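Local atomic coordinates of porin (Rhodobacter capsulatus, PDB entry 2POR), a protein that forms trimeric channels in the outer membrane through which small hydrophilic solutes up to about 0.6 kDa diffuse passively. Residues T106-N116 with K138-E149; L206-L217 with L252-V260. All coordinates share one frame; numbering follows the deposited sequence.

Contact 1: residues T106-N116 with K138-E149; sequences TGDERLTAEDN and KVGETSEDDAQE. With CA (calcium ion), chain D; CA (calcium ion), chain B.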
loop_
_atom_site.group_PDB
_atom_site.type_symbol
_atom_site.label_atom_id
_atom_site.label_comp_id
_atom_site.label_asym_id
_atom_site.label_seq_id
_atom_site.Cartn_x
_atom_site.Cartn_y
_atom_site.Cartn_z
ATOM N N THR A 106 16.799 -22.522 1.498
ATOM C CA THR A 106 16.298 -21.667 2.576
ATOM C C THR A 106 16.280 -20.179 2.178
ATOM O O THR A 106 16.779 -19.842 1.092
ATOM C CB THR A 106 17.155 -21.882 3.900
ATOM O OG1 THR A 106 18.435 -21.258 3.705
ATOM C CG2 THR A 106 17.296 -23.389 4.295
ATOM N N GLY A 107 15.708 -19.319 3.044
ATOM C CA GLY A 107 15.664 -17.869 2.879
ATOM C C GLY A 107 14.795 -17.554 1.704
ATOM O O GLY A 107 14.127 -18.429 1.141
ATOM N N ASP A 108 14.746 -16.272 1.389
ATOM C CA ASP A 108 13.995 -15.778 0.251
ATOM C C ASP A 108 12.554 -16.315 0.215
ATOM O O ASP A 108 12.097 -16.960 -0.744
ATOM C CB ASP A 108 14.691 -16.164 -1.046
ATOM C CG ASP A 108 14.229 -15.372 -2.257
ATOM O OD1 ASP A 108 13.580 -14.340 -2.105
ATOM O OD2 ASP A 108 14.559 -15.745 -3.391
ATOM N N GLU A 109 11.921 -16.062 1.369
ATOM C CA GLU A 109 10.506 -16.322 1.613
ATOM C C GLU A 109 10.148 -17.801 1.815
ATOM O O GLU A 109 8.970 -18.142 1.737
ATOM C CB GLU A 109 9.644 -15.783 0.470
ATOM C CG GLU A 109 9.789 -14.293 0.249
ATOM C CD GLU A 109 8.907 -13.815 -0.878
ATOM O OE1 GLU A 109 9.214 -14.147 -2.021
ATOM O OE2 GLU A 109 7.915 -13.145 -0.590
ATOM N N ARG A 110 11.089 -18.711 2.084
ATOM C CA ARG A 110 10.786 -20.111 2.445
ATOM C C ARG A 110 9.963 -20.130 3.738
ATOM O O ARG A 110 8.888 -20.739 3.793
ATOM C CB ARG A 110 12.089 -20.917 2.642
ATOM C CG ARG A 110 11.918 -22.405 2.985
ATOM C CD ARG A 110 11.254 -23.074 1.754
ATOM N NE ARG A 110 12.265 -23.263 0.723
ATOM C CZ ARG A 110 12.087 -23.198 -0.594
ATOM N NH1 ARG A 110 10.893 -22.944 -1.077
ATOM N NH2 ARG A 110 13.085 -23.420 -1.449
ATOM N N LEU A 111 10.392 -19.450 4.797
ATOM C CA LEU A 111 9.657 -19.389 6.034
ATOM C C LEU A 111 9.239 -17.995 6.454
ATOM O O LEU A 111 8.529 -17.819 7.454
ATOM C CB LEU A 111 10.502 -20.010 7.111
ATOM C CG LEU A 111 10.698 -21.509 7.023
ATOM C CD1 LEU A 111 11.641 -22.007 8.063
ATOM C CD2 LEU A 111 9.365 -22.152 7.265
ATOM N N THR A 112 9.656 -16.955 5.719
ATOM C CA THR A 112 9.353 -15.579 6.099
ATOM C C THR A 112 7.844 -15.396 6.000
ATOM O O THR A 112 7.256 -15.833 5.005
ATOM C CB THR A 112 10.070 -14.608 5.131
ATOM O OG1 THR A 112 11.388 -15.131 4.971
ATOM C CG2 THR A 112 10.041 -13.177 5.619
ATOM N N ALA A 113 7.193 -14.729 6.940
ATOM C CA ALA A 113 5.753 -14.558 6.913
ATOM C C ALA A 113 5.377 -13.406 7.825
ATOM O O ALA A 113 6.259 -12.818 8.467
ATOM C CB ALA A 113 5.099 -15.861 7.418
ATOM N N GLU A 114 4.071 -13.111 7.930
ATOM C CA GLU A 114 3.583 -12.059 8.773
ATOM C C GLU A 114 4.114 -12.250 10.167
ATOM O O GLU A 114 4.147 -13.358 10.692
ATOM C CB GLU A 114 2.084 -12.102 8.725
ATOM C CG GLU A 114 1.488 -11.043 9.645
ATOM C CD GLU A 114 -0.027 -10.797 9.589
ATOM O OE1 GLU A 114 -0.738 -11.565 8.948
ATOM O OE2 GLU A 114 -0.498 -9.824 10.189
ATOM N N ASP A 115 4.680 -11.193 10.747
ATOM C CA ASP A 115 5.301 -11.212 12.072
ATOM C C ASP A 115 6.415 -12.214 12.245
ATOM O O ASP A 115 6.754 -12.680 13.352
ATOM C CB ASP A 115 4.289 -11.512 13.170
ATOM C CG ASP A 115 3.201 -10.500 13.366
ATOM O OD1 ASP A 115 3.401 -9.319 13.067
ATOM O OD2 ASP A 115 2.148 -10.898 13.850
ATOM N N ASN A 116 7.016 -12.575 11.120
ATOM C CA ASN A 116 8.026 -13.592 11.188
ATOM C C ASN A 116 9.147 -13.251 10.199
ATOM O O ASN A 116 9.250 -13.812 9.098
ATOM C CB ASN A 116 7.380 -14.985 10.895
ATOM C CG ASN A 116 8.368 -16.049 11.354
ATOM O OD1 ASN A 116 8.771 -16.154 12.559
ATOM N ND2 ASN A 116 8.763 -16.870 10.367
ATOM N N LYS A 138 9.585 -20.378 15.441
ATOM C CA LYS A 138 8.249 -20.211 15.978
ATOM C C LYS A 138 7.401 -19.451 15.005
ATOM O O LYS A 138 7.838 -18.445 14.414
ATOM C CB LYS A 138 8.199 -19.421 17.270
ATOM C CG LYS A 138 9.075 -20.010 18.349
ATOM C CD LYS A 138 8.500 -21.344 18.702
ATOM C CE LYS A 138 9.282 -22.033 19.770
ATOM N NZ LYS A 138 8.310 -22.771 20.556
ATOM N N VAL A 139 6.174 -19.897 14.825
ATOM C CA VAL A 139 5.244 -19.302 13.903
ATOM C C VAL A 139 4.954 -17.883 14.314
ATOM O O VAL A 139 4.722 -17.680 15.503
ATOM C CB VAL A 139 3.915 -20.077 13.877
ATOM C CG1 VAL A 139 2.947 -19.419 12.915
ATOM C CG2 VAL A 139 4.159 -21.464 13.330
ATOM N N GLY A 140 4.966 -16.900 13.396
ATOM C CA GLY A 140 4.725 -15.507 13.763
ATOM C C GLY A 140 5.625 -15.128 14.940
ATOM O O GLY A 140 6.811 -15.546 15.038
ATOM N N GLU A 141 4.989 -14.411 15.863
ATOM C CA GLU A 141 5.607 -14.055 17.128
ATOM C C GLU A 141 4.924 -14.868 18.206
ATOM O O GLU A 141 4.804 -14.425 19.351
ATOM C CB GLU A 141 5.425 -12.560 17.414
ATOM C CG GLU A 141 6.488 -11.745 16.638
ATOM C CD GLU A 141 6.292 -10.224 16.544
ATOM O OE1 GLU A 141 5.497 -9.624 17.268
ATOM O OE2 GLU A 141 6.939 -9.614 15.698
ATOM N N THR A 142 4.504 -16.088 17.854
ATOM C CA THR A 142 3.785 -16.931 18.788
ATOM C C THR A 142 4.737 -17.942 19.382
ATOM O O THR A 142 5.936 -17.940 19.109
ATOM C CB THR A 142 2.594 -17.688 18.085
ATOM O OG1 THR A 142 3.122 -18.797 17.320
ATOM C CG2 THR A 142 1.733 -16.701 17.298
ATOM N N SER A 143 4.225 -18.844 20.219
ATOM C CA SER A 143 5.030 -19.936 20.702
ATOM C C SER A 143 4.807 -21.220 19.906
ATOM O O SER A 143 5.396 -22.246 20.269
ATOM C CB SER A 143 4.714 -20.168 22.160
ATOM O OG SER A 143 5.173 -19.079 22.943
ATOM N N GLU A 144 4.040 -21.222 18.806
ATOM C CA GLU A 144 3.838 -22.454 18.060
ATOM C C GLU A 144 5.090 -22.850 17.289
ATOM O O GLU A 144 5.645 -22.005 16.578
ATOM C CB GLU A 144 2.644 -22.228 17.132
ATOM C CG GLU A 144 2.113 -23.532 16.514
ATOM C CD GLU A 144 1.182 -23.434 15.296
ATOM O OE1 GLU A 144 0.489 -22.424 15.137
ATOM O OE2 GLU A 144 1.158 -24.385 14.501
ATOM N N ASP A 145 5.554 -24.097 17.397
ATOM C CA ASP A 145 6.746 -24.566 16.719
ATOM C C ASP A 145 6.617 -24.569 15.239
ATOM O O ASP A 145 5.581 -24.974 14.709
ATOM C CB ASP A 145 7.142 -25.988 17.084
ATOM C CG ASP A 145 7.715 -26.170 18.495
ATOM O OD1 ASP A 145 8.442 -25.301 18.973
ATOM O OD2 ASP A 145 7.460 -27.205 19.116
ATOM N N ASP A 146 7.678 -24.131 14.564
ATOM C CA ASP A 146 7.660 -24.033 13.116
ATOM C C ASP A 146 8.842 -24.847 12.664
ATOM O O ASP A 146 9.665 -25.301 13.461
ATOM C CB ASP A 146 7.801 -22.523 12.683
ATOM C CG ASP A 146 7.331 -22.167 11.273
ATOM O OD1 ASP A 146 6.997 -23.062 10.501
ATOM O OD2 ASP A 146 7.270 -20.995 10.913
ATOM N N ALA A 147 8.920 -25.132 11.358
ATOM C CA ALA A 147 10.154 -25.657 10.767
ATOM C C ALA A 147 11.224 -24.562 10.986
ATOM O O ALA A 147 10.854 -23.381 11.098
ATOM C CB ALA A 147 9.999 -25.853 9.268
ATOM N N GLN A 148 12.496 -24.868 11.083
ATOM C CA GLN A 148 13.468 -23.817 11.291
ATOM C C GLN A 148 14.522 -23.946 10.235
ATOM O O GLN A 148 15.005 -25.063 10.053
ATOM C CB GLN A 148 14.034 -23.993 12.621
ATOM C CG GLN A 148 15.053 -22.904 12.841
ATOM C CD GLN A 148 15.515 -22.871 14.267
ATOM O OE1 GLN A 148 15.880 -21.820 14.781
ATOM N NE2 GLN A 148 15.463 -23.956 15.031
ATOM N N GLU A 149 14.907 -22.882 9.524
ATOM C CA GLU A 149 15.903 -23.016 8.476
ATOM C C GLU A 149 17.200 -22.392 8.959
ATOM O O GLU A 149 17.156 -21.586 9.906
ATOM C CB GLU A 149 15.479 -22.319 7.211
ATOM C CG GLU A 149 15.150 -20.835 7.409
ATOM C CD GLU A 149 14.597 -20.116 6.203
ATOM O OE1 GLU A 149 14.347 -20.746 5.170
ATOM O OE2 GLU A 149 14.397 -18.902 6.313
HETATM CA CA CA D . 8.880 -16.142 14.720
HETATM CA CA CA B . 15.905 -17.026 -4.649
HETATM O O HOH W 1 12.639 -17.685 4.615
HETATM O O HOH W 2 6.555 -19.373 8.860
HETATM O O HOH W 3 5.197 -7.752 14.272
HETATM O O HOH W 4 2.011 -13.615 15.415
HETATM O O HOH W 5 8.895 -13.805 14.482
HETATM O O HOH W 6 9.175 -19.381 11.986
HETATM O O HOH W 7 15.855 -15.654 -6.524
HETATM O O HOH W 8 17.264 -18.198 -6.063
HETATM O O HOH W 9 15.416 -19.145 -3.576
HETATM O O HOH W 10 14.090 -17.810 -5.964
#

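Contact 2: residues L206-L217 with L252-V260; sequences LDRDFARAVFDL and LDIDTIDDV. With C8E ((hydroxyethyloxy)tri(ethyloxy)octane), chain E.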
loop_
_atom_site.group_PDB
_atom_site.type_symbol
_atom_site.label_atom_id
_atom_site.label_comp_id
_atom_site.label_asym_id
_atom_site.label_seq_id
_atom_site.Cartn_x
_atom_site.Cartn_y
_atom_site.Cartn_z
ATOM N N LEU A 206 15.340 -34.018 0.302
ATOM C CA LEU A 206 14.121 -33.251 0.438
ATOM C C LEU A 206 13.020 -34.106 1.054
ATOM O O LEU A 206 13.090 -35.331 0.972
ATOM C CB LEU A 206 13.648 -32.793 -0.916
ATOM C CG LEU A 206 14.526 -31.834 -1.708
ATOM C CD1 LEU A 206 13.844 -31.518 -3.029
ATOM C CD2 LEU A 206 14.777 -30.574 -0.867
ATOM N N ASP A 207 12.008 -33.500 1.680
ATOM C CA ASP A 207 10.833 -34.202 2.137
ATOM C C ASP A 207 10.157 -34.724 0.869
ATOM O O ASP A 207 10.052 -34.016 -0.145
ATOM C CB ASP A 207 9.914 -33.249 2.855
ATOM C CG ASP A 207 8.546 -33.863 3.137
ATOM O OD1 ASP A 207 8.479 -34.735 4.006
ATOM O OD2 ASP A 207 7.580 -33.480 2.480
ATOM N N ARG A 208 9.641 -35.959 0.943
ATOM C CA ARG A 208 8.963 -36.606 -0.176
ATOM C C ARG A 208 7.839 -35.791 -0.750
ATOM O O ARG A 208 7.803 -35.547 -1.958
ATOM C CB ARG A 208 8.362 -37.970 0.237
ATOM C CG ARG A 208 7.596 -38.711 -0.885
ATOM C CD ARG A 208 6.730 -39.829 -0.273
ATOM N NE ARG A 208 5.643 -39.273 0.520
ATOM C CZ ARG A 208 5.473 -39.635 1.792
ATOM N NH1 ARG A 208 6.258 -40.526 2.399
ATOM N NH2 ARG A 208 4.514 -39.052 2.484
ATOM N N ASP A 209 6.893 -35.385 0.096
ATOM C CA ASP A 209 5.758 -34.692 -0.453
ATOM C C ASP A 209 6.087 -33.258 -0.885
ATOM O O ASP A 209 5.485 -32.757 -1.830
ATOM C CB ASP A 209 4.639 -34.737 0.584
ATOM C CG ASP A 209 4.067 -36.166 0.766
ATOM O OD1 ASP A 209 4.159 -36.997 -0.134
ATOM O OD2 ASP A 209 3.541 -36.429 1.834
ATOM N N PHE A 210 7.070 -32.605 -0.283
ATOM C CA PHE A 210 7.547 -31.295 -0.764
ATOM C C PHE A 210 8.143 -31.493 -2.189
ATOM O O PHE A 210 7.783 -30.776 -3.146
ATOM C CB PHE A 210 8.571 -30.801 0.302
ATOM C CG PHE A 210 9.392 -29.561 -0.037
ATOM C CD1 PHE A 210 10.568 -29.684 -0.766
ATOM C CD2 PHE A 210 8.962 -28.316 0.373
ATOM C CE1 PHE A 210 11.312 -28.563 -1.087
ATOM C CE2 PHE A 210 9.714 -27.194 0.051
ATOM C CZ PHE A 210 10.881 -27.321 -0.677
ATOM N N ALA A 211 8.980 -32.525 -2.398
ATOM C CA ALA A 211 9.511 -32.851 -3.705
ATOM C C ALA A 211 8.455 -33.136 -4.743
ATOM O O ALA A 211 8.534 -32.671 -5.886
ATOM C CB ALA A 211 10.419 -34.053 -3.539
ATOM N N ARG A 212 7.397 -33.884 -4.406
ATOM C CA ARG A 212 6.340 -34.184 -5.360
ATOM C C ARG A 212 5.602 -32.921 -5.758
ATOM O O ARG A 212 5.210 -32.760 -6.916
ATOM C CB ARG A 212 5.334 -35.181 -4.753
ATOM C CG ARG A 212 5.962 -36.572 -4.462
ATOM C CD ARG A 212 4.958 -37.599 -3.780
ATOM N NE ARG A 212 3.778 -37.771 -4.614
ATOM C CZ ARG A 212 3.715 -38.656 -5.608
ATOM N NH1 ARG A 212 4.714 -39.486 -5.849
ATOM N NH2 ARG A 212 2.652 -38.751 -6.371
ATOM N N ALA A 213 5.395 -32.003 -4.814
ATOM C CA ALA A 213 4.716 -30.726 -5.108
ATOM C C ALA A 213 5.534 -29.861 -6.084
ATOM O O ALA A 213 4.927 -29.139 -6.872
ATOM C CB ALA A 213 4.480 -29.945 -3.823
ATOM N N VAL A 214 6.883 -29.951 -6.133
ATOM C CA VAL A 214 7.704 -29.274 -7.145
ATOM C C VAL A 214 7.200 -29.682 -8.507
ATOM O O VAL A 214 7.100 -28.822 -9.380
ATOM C CB VAL A 214 9.217 -29.663 -7.109
ATOM C CG1 VAL A 214 10.028 -29.108 -8.300
ATOM C CG2 VAL A 214 9.768 -29.133 -5.827
ATOM N N PHE A 215 6.864 -30.976 -8.708
ATOM C CA PHE A 215 6.419 -31.473 -10.013
ATOM C C PHE A 215 4.911 -31.509 -10.153
ATOM O O PHE A 215 4.355 -32.058 -11.115
ATOM C CB PHE A 215 7.017 -32.873 -10.278
ATOM C CG PHE A 215 8.522 -32.870 -10.566
ATOM C CD1 PHE A 215 8.962 -32.705 -11.862
ATOM C CD2 PHE A 215 9.432 -32.991 -9.534
ATOM C CE1 PHE A 215 10.313 -32.654 -12.113
ATOM C CE2 PHE A 215 10.781 -32.937 -9.793
ATOM C CZ PHE A 215 11.215 -32.768 -11.078
ATOM N N ASP A 216 4.257 -30.846 -9.201
ATOM C CA ASP A 216 2.830 -30.697 -9.178
ATOM C C ASP A 216 2.114 -32.048 -9.046
ATOM O O ASP A 216 1.089 -32.283 -9.709
ATOM C CB ASP A 216 2.444 -29.971 -10.456
ATOM C CG ASP A 216 1.244 -29.083 -10.291
ATOM O OD1 ASP A 216 1.043 -28.578 -9.184
ATOM O OD2 ASP A 216 0.525 -28.907 -11.274
ATOM N N LEU A 217 2.668 -32.930 -8.206
ATOM C CA LEU A 217 2.148 -34.287 -8.039
ATOM C C LEU A 217 1.454 -34.347 -6.694
ATOM O O LEU A 217 1.927 -33.682 -5.755
ATOM C CB LEU A 217 3.291 -35.304 -8.089
ATOM C CG LEU A 217 4.095 -35.376 -9.381
ATOM C CD1 LEU A 217 5.221 -36.338 -9.176
ATOM C CD2 LEU A 217 3.227 -35.760 -10.537
ATOM N N LEU A 252 17.209 -30.417 -12.511
ATOM C CA LEU A 252 16.841 -30.811 -11.167
ATOM C C LEU A 252 16.476 -32.283 -11.304
ATOM O O LEU A 252 15.699 -32.620 -12.198
ATOM C CB LEU A 252 15.657 -30.012 -10.724
ATOM C CG LEU A 252 15.008 -30.397 -9.414
ATOM C CD1 LEU A 252 15.978 -30.331 -8.246
ATOM C CD2 LEU A 252 13.803 -29.486 -9.275
ATOM N N ASP A 253 17.049 -33.126 -10.466
ATOM C CA ASP A 253 16.868 -34.561 -10.536
ATOM C C ASP A 253 16.482 -35.099 -9.157
ATOM O O ASP A 253 17.353 -35.195 -8.274
ATOM C CB ASP A 253 18.199 -35.112 -11.040
ATOM C CG ASP A 253 18.292 -36.592 -11.403
ATOM O OD1 ASP A 253 17.410 -37.354 -11.009
ATOM O OD2 ASP A 253 19.255 -36.974 -12.084
ATOM N N ILE A 254 15.222 -35.470 -8.897
ATOM C CA ILE A 254 14.857 -35.958 -7.585
ATOM C C ILE A 254 14.539 -37.432 -7.736
ATOM O O ILE A 254 13.639 -37.850 -8.484
ATOM C CB ILE A 254 13.631 -35.266 -7.026
ATOM C CG1 ILE A 254 13.835 -33.726 -7.081
ATOM C CG2 ILE A 254 13.430 -35.763 -5.588
ATOM C CD1 ILE A 254 12.653 -32.866 -6.610
ATOM N N ASP A 255 15.333 -38.156 -6.978
ATOM C CA ASP A 255 15.292 -39.597 -6.930
ATOM C C ASP A 255 13.899 -40.063 -6.502
ATOM O O ASP A 255 13.294 -39.549 -5.555
ATOM C CB ASP A 255 16.335 -40.080 -5.935
ATOM C CG ASP A 255 16.533 -41.596 -5.887
ATOM O OD1 ASP A 255 16.610 -42.229 -6.945
ATOM O OD2 ASP A 255 16.616 -42.144 -4.789
ATOM N N THR A 256 13.445 -41.035 -7.297
ATOM C CA THR A 256 12.163 -41.714 -7.197
ATOM C C THR A 256 11.042 -40.790 -7.653
ATOM O O THR A 256 9.929 -41.296 -7.775
ATOM C CB THR A 256 11.774 -42.247 -5.742
ATOM O OG1 THR A 256 11.366 -41.163 -4.948
ATOM C CG2 THR A 256 12.916 -42.947 -5.039
ATOM N N ILE A 257 11.196 -39.484 -7.948
ATOM C CA ILE A 257 10.062 -38.649 -8.362
ATOM C C ILE A 257 10.282 -38.377 -9.818
ATOM O O ILE A 257 9.674 -39.051 -10.639
ATOM C CB ILE A 257 9.970 -37.278 -7.602
ATOM C CG1 ILE A 257 10.009 -37.503 -6.090
ATOM C CG2 ILE A 257 8.747 -36.515 -8.100
ATOM C CD1 ILE A 257 9.027 -38.488 -5.485
ATOM N N ASP A 258 11.178 -37.465 -10.196
ATOM C CA ASP A 258 11.364 -37.130 -11.590
ATOM C C ASP A 258 12.603 -36.204 -11.729
ATOM O O ASP A 258 13.223 -35.868 -10.721
ATOM C CB ASP A 258 10.098 -36.429 -12.112
ATOM C CG ASP A 258 9.850 -36.597 -13.625
ATOM O OD1 ASP A 258 10.658 -37.217 -14.351
ATOM O OD2 ASP A 258 8.822 -36.098 -14.097
ATOM N N ASP A 259 12.950 -35.849 -12.965
ATOM C CA ASP A 259 14.016 -34.933 -13.311
ATOM C C ASP A 259 13.450 -33.964 -14.330
ATOM O O ASP A 259 12.430 -34.244 -14.966
ATOM C CB ASP A 259 15.227 -35.642 -13.924
ATOM C CG ASP A 259 14.959 -36.537 -15.134
ATOM O OD1 ASP A 259 14.731 -36.038 -16.227
ATOM O OD2 ASP A 259 14.983 -37.752 -14.976
ATOM N N VAL A 260 14.051 -32.790 -14.471
ATOM C CA VAL A 260 13.629 -31.827 -15.471
ATOM C C VAL A 260 14.899 -31.032 -15.815
ATOM O O VAL A 260 15.798 -30.861 -14.980
ATOM C CB VAL A 260 12.483 -30.942 -14.860
ATOM C CG1 VAL A 260 12.910 -30.199 -13.586
ATOM C CG2 VAL A 260 12.017 -29.999 -15.953
HETATM C C1 C8E E . 15.863 -27.856 -3.316
HETATM C C2 C8E E . 14.518 -27.172 -3.339
HETATM C C3 C8E E . 14.193 -26.982 -4.781
HETATM C C4 C8E E . 12.896 -26.225 -4.745
HETATM C C5 C8E E . 12.721 -25.319 -5.958
HETATM C C6 C8E E . 12.819 -26.022 -7.308
HETATM C C7 C8E E . 12.282 -25.167 -8.471
HETATM C C8 C8E E . 12.478 -26.023 -9.694
HETATM O O9 C8E E . 11.823 -25.743 -10.913
HETATM C C10 C8E E . 11.161 -26.892 -11.431
HETATM C C11 C8E E . 10.772 -26.693 -12.856
HETATM O O12 C8E E . 9.633 -27.361 -13.375
HETATM C C13 C8E E . 8.440 -26.571 -13.290
HETATM C C14 C8E E . 7.250 -27.180 -12.537
HETATM O O15 C8E E . 6.773 -28.485 -12.928
HETATM C C16 C8E E . 5.382 -28.535 -13.318
HETATM C C17 C8E E . 5.051 -28.801 -14.809
HETATM O O18 C8E E . 3.796 -29.321 -15.329
HETATM C C19 C8E E . 3.716 -30.776 -15.280
HETATM C C20 C8E E . 3.534 -31.552 -16.605
HETATM O O21 C8E E . 4.138 -30.820 -17.680
#

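Contact 1: residues T106-N116 with K138-E149
Asn116 shares a calcium ion with the backbone of Lys138 and Gly140, at the start of the type II' turn Val139-Thr142. Asn116 OD1 binds it at 2.2 Å, with CG swung away from the backbone N (chi1 -164°), and the carbonyl oxygens of Lys138 and Gly140 bind from the other segment. Asp136 of the same chain, water 5 and Asn20 of the second subunit complete the site, so the metal ties two loops to each other and to a neighbour in the trimer. Asn116 ND2 donates to Leu111 O at 3.1 Å. Asp108 OD2 binds another calcium ion, shared with Glu80. Residues 106-116 end the long loop between strands 68-73 and 118-125, which in porins folds into the barrel and narrows the pore; 138-149 is the turn-rich link into strand 148-158. There Glu149 OE1 takes a nearly straight bond (167°) from Gly107 N at 2.9 Å, the donor standing above the carboxylate plane. Its OE2 receives water 1, which also accepts from Leu111 N. Apolar contact centres on Leu111, whose CD1 lies 3.8 Å from Glu149 CG and whose CD2 lies 4.3 Å from Ala147 CB.

Contact 2: residues L206-L217 with L252-V260
Phe215, just past the end of helix 208-214, lays its ring against the hairpin formed by strands 243-254 and 258-272. Asp258 CB sits over the centre of one ring face as a CH-pi contact, 3.8 Å from the centroid and 13° off the normal. Ile254 CD1 meets the ring at its edge, in plane, 3.7 Å from Phe215 CE2, while Val260 CG1 and Ile257 CG2 approach obliquely. With CG turned beside the backbone N (chi1 -72°), the ring reaches these four residues together. Replacing the ring with an alanine's methyl is likely to open a gap between the helix end and the hairpin, with Ile254 CD1 and Asp258 CB losing the surface they pack on.

Other apolar contacts flank the ring. Ala211 CB lies 4.0 Å from Ile254 CD1, and Arg212 lays its aliphatic part crosswise on Ile257, CG to CD1 3.8 Å, while its NE bonds Thr218 O. Beyond the helix, the Leu217 and Ile257 side chains run past each other in opposite directions, CD1 to CG2 3.7 Å. Val214 CG1 and Leu252 CD2 meet tip to tip, and a bound detergent molecule runs beside them, its C8 3.7 Å from Leu252 CD2.

No polar bond joins the two segments; those within them shape the helix ends and the hairpin. Asp207 caps the helix start, OD2 accepting from Phe210 N, and Asp216 is the C-prime residue of the Schellman motif that ends it. In the hairpin, two residues, Ile257 and Asp258, stand opposite the single Ile254, a classic beta bulge. The whole is a short, capped helix following strand 195-207 and packed on a bulged beta hairpin at one end of the porin barrel.

How the contacts relate
Contact 1 comes first along the chain, and its centre lies 23 Å from that of contact 2. The closed antiparallel sheet is common to both: contact 1 joins it through strand 148-158, contact 2 through strands 195-207, 243-254 and 258-272. The loop of 106-116 touches helix 208-214 directly, Arg110 CZ packing 4.3 Å from Phe210 CZ, although strands 161-171 and 181-192 separate 148-158 from 195-207 in the barrel order. Detergent borders both contacts, but their subunit surroundings differ. Contact 1 shares a calcium ion with the second subunit, linking the pore loop to the trimer interface, whereas contact 2, touched by no other protein chain, joins connections between strands within one barrel.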